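Local coordinates for protein EvdO1 (Micromonospora carbonacea, PDB 4XBZ) that probably acts as a metal-dependent oxygenase of the phytanoyl-CoA dioxygenase family, carrying out an oxidative cyclization in orthosomycin biosynthesis, at residues I108-D113 / R325-E330. Numbering follows the deposited sequence.
Sequences IEYVVD and RFAHEE
One face of the Tyr110 ring carries CG of Arg325, 4.0 Å from the ring centroid of Tyr110, a CH-pi contact displaced toward the rim. At the ring edge, in plane, a water bonds to the phenol oxygen, while the imidazole of His328 approaches obliquely, its plane turned 33° from that of the tyrosine. The guanidinium of Arg325 is not laid flat on the ring; the two planes are 66° apart, and NE comes 3.6 Å from CD2 of Tyr110. Arginine suits this place because a methylene can rest on an aromatic face while the charge is paired beyond the rim. With CG anti to the backbone N (chi1 166°) and the chain extended to NE, CG is set over the face and the chain leaves past the CD2 rim to a salt bridge with Asp91.

Tyrosine adds a polar end to a buried ring. Its OH accepts a hydrogen bond from the backbone N of His328 at 3.3 Å, and the edge water links the same OH to Glu329 OE1. A second water joins Glu109 OE1 to His328 NE2, 2.6 Å from the latter. With this water at NE2 and His273 at ND1, both imidazole nitrogens are engaged, and the ring stacks on Trp143; histidine offers a flat ring with two polar atoms. Asp113 OD2 only packs against CB of Arg325, at 3.3 Å, and the carboxylate does not pair with the guanidinium; aspartate suits because its short acceptor OD1 takes the backbone N-H of Leu324.

Tyr110 is also the N-cap residue of helix 111-114, directly after strand 105-109. The arrangement thus packs a strand-to-helix turn, at the end of a strand in the larger sheet of the double-stranded beta-helix fold, against the C-terminal tail beyond helix 275-293.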
loop_
_atom_site.group_PDB
_atom_site.type_symbol
_atom_site.label_atom_id
_atom_site.label_comp_id
_atom_site.label_asym_id
_atom_site.label_seq_id
_atom_site.Cartn_x
_atom_site.Cartn_y
_atom_site.Cartn_z
ATOM N N ILE A 108 -20.787 7.696 18.356
ATOM C CA ILE A 108 -20.125 7.451 19.636
ATOM C C ILE A 108 -18.621 7.167 19.400
ATOM O O ILE A 108 -18.271 6.307 18.602
ATOM C CB ILE A 108 -20.810 6.275 20.390
ATOM C CG1 ILE A 108 -22.253 6.645 20.730
ATOM C CG2 ILE A 108 -20.066 5.910 21.655
ATOM C CD1 ILE A 108 -23.136 5.467 20.992
ATOM N N GLU A 109 -17.741 7.903 20.085
ATOM C CA GLU A 109 -16.290 7.697 19.940
ATOM C C GLU A 109 -15.723 6.745 20.977
ATOM O O GLU A 109 -16.226 6.664 22.108
ATOM C CB GLU A 109 -15.521 9.015 20.041
ATOM C CG GLU A 109 -15.889 10.058 19.002
ATOM C CD GLU A 109 -15.173 9.893 17.676
ATOM O OE1 GLU A 109 -14.253 9.052 17.553
ATOM O OE2 GLU A 109 -15.547 10.634 16.748
ATOM N N TYR A 110 -14.647 6.065 20.582
ATOM C CA TYR A 110 -13.878 5.170 21.450
ATOM C C TYR A 110 -14.749 3.999 21.883
ATOM O O TYR A 110 -14.799 3.634 23.061
ATOM C CB TYR A 110 -13.308 5.931 22.657
ATOM C CG TYR A 110 -12.661 7.230 22.252
ATOM C CD1 TYR A 110 -11.522 7.230 21.447
ATOM C CD2 TYR A 110 -13.201 8.453 22.633
ATOM C CE1 TYR A 110 -10.927 8.420 21.040
ATOM C CE2 TYR A 110 -12.617 9.654 22.238
ATOM C CZ TYR A 110 -11.475 9.628 21.433
ATOM O OH TYR A 110 -10.876 10.801 21.024
ATOM N N VAL A 111 -15.429 3.412 20.901
ATOM C CA VAL A 111 -16.315 2.281 21.135
ATOM C C VAL A 111 -15.504 1.030 21.422
ATOM O O VAL A 111 -16.030 0.059 21.956
ATOM C CB VAL A 111 -17.237 2.024 19.931
ATOM C CG1 VAL A 111 -18.118 3.243 19.663
ATOM C CG2 VAL A 111 -16.407 1.698 18.711
ATOM N N VAL A 112 -14.226 1.049 21.057
ATOM C CA VAL A 112 -13.341 -0.071 21.353
ATOM C C VAL A 112 -13.046 -0.128 22.862
ATOM O O VAL A 112 -12.927 -1.198 23.451
ATOM C CB VAL A 112 -12.024 0.031 20.537
ATOM C CG1 VAL A 112 -10.836 -0.525 21.317
ATOM C CG2 VAL A 112 -12.183 -0.644 19.173
ATOM N N ASP A 113 -12.949 1.033 23.487
ATOM C CA ASP A 113 -12.786 1.105 24.936
ATOM C C ASP A 113 -14.105 0.771 25.655
ATOM O O ASP A 113 -14.106 0.230 26.762
ATOM C CB ASP A 113 -12.295 2.497 25.332
ATOM C CG ASP A 113 -11.928 2.604 26.804
ATOM O OD1 ASP A 113 -11.267 1.685 27.334
ATOM O OD2 ASP A 113 -12.293 3.626 27.428
ATOM N N ARG A 325 -8.724 3.995 25.430
ATOM C CA ARG A 325 -9.181 5.278 24.920
ATOM C C ARG A 325 -8.137 6.362 25.087
ATOM O O ARG A 325 -7.717 6.676 26.198
ATOM C CB ARG A 325 -10.475 5.689 25.604
ATOM C CG ARG A 325 -10.857 7.146 25.410
ATOM C CD ARG A 325 -11.951 7.541 26.414
ATOM N NE ARG A 325 -12.538 8.845 26.123
ATOM C CZ ARG A 325 -12.004 9.996 26.515
ATOM N NH1 ARG A 325 -10.865 9.997 27.200
ATOM N NH2 ARG A 325 -12.600 11.144 26.218
ATOM N N PHE A 326 -7.738 6.935 23.957
ATOM C CA PHE A 326 -6.734 7.983 23.924
ATOM C C PHE A 326 -7.227 9.144 23.117
ATOM O O PHE A 326 -7.164 9.130 21.891
ATOM C CB PHE A 326 -5.443 7.438 23.354
ATOM C CG PHE A 326 -4.818 6.439 24.239
ATOM C CD1 PHE A 326 -3.947 6.845 25.251
ATOM C CD2 PHE A 326 -5.149 5.101 24.122
ATOM C CE1 PHE A 326 -3.382 5.923 26.098
ATOM C CE2 PHE A 326 -4.599 4.173 24.975
ATOM C CZ PHE A 326 -3.705 4.583 25.966
ATOM N N ALA A 327 -7.714 10.149 23.822
ATOM C CA ALA A 327 -8.437 11.236 23.195
ATOM C C ALA A 327 -7.511 12.042 22.320
ATOM O O ALA A 327 -6.501 12.562 22.786
ATOM C CB ALA A 327 -9.097 12.122 24.241
ATOM N N HIS A 328 -7.892 12.136 21.048
ATOM C CA HIS A 328 -7.116 12.795 19.999
ATOM C C HIS A 328 -6.586 14.180 20.389
ATOM O O HIS A 328 -5.447 14.523 20.072
ATOM C CB HIS A 328 -7.972 12.898 18.722
ATOM C CG HIS A 328 -8.401 11.567 18.174
ATOM N ND1 HIS A 328 -7.518 10.684 17.584
ATOM C CD2 HIS A 328 -9.613 10.961 18.149
ATOM C CE1 HIS A 328 -8.169 9.593 17.218
ATOM N NE2 HIS A 328 -9.441 9.735 17.549
ATOM N N GLU A 329 -7.393 14.964 21.093
ATOM C CA GLU A 329 -7.001 16.343 21.381
ATOM C C GLU A 329 -5.890 16.378 22.424
ATOM O O GLU A 329 -5.158 17.359 22.519
ATOM C CB GLU A 329 -8.204 17.179 21.843
ATOM C CG GLU A 329 -8.856 16.701 23.115
ATOM C CD GLU A 329 -9.964 15.679 22.881
ATOM O OE1 GLU A 329 -10.037 15.086 21.774
ATOM O OE2 GLU A 329 -10.777 15.481 23.814
ATOM N N GLU A 330 -5.742 15.288 23.172
ATOM C CA GLU A 330 -4.682 15.183 24.170
ATOM C C GLU A 330 -3.368 14.643 23.590
ATOM O O GLU A 330 -2.335 14.664 24.263
ATOM C CB GLU A 330 -5.117 14.284 25.328
ATOM C CG GLU A 330 -6.380 14.714 26.037
ATOM C CD GLU A 330 -6.777 13.737 27.122
ATOM O OE1 GLU A 330 -5.890 13.040 27.658
ATOM O OE2 GLU A 330 -7.977 13.667 27.442
HETATM O O HOH W 1 -11.348 7.948 17.985
HETATM O O HOH W 2 -12.287 13.259 21.655
#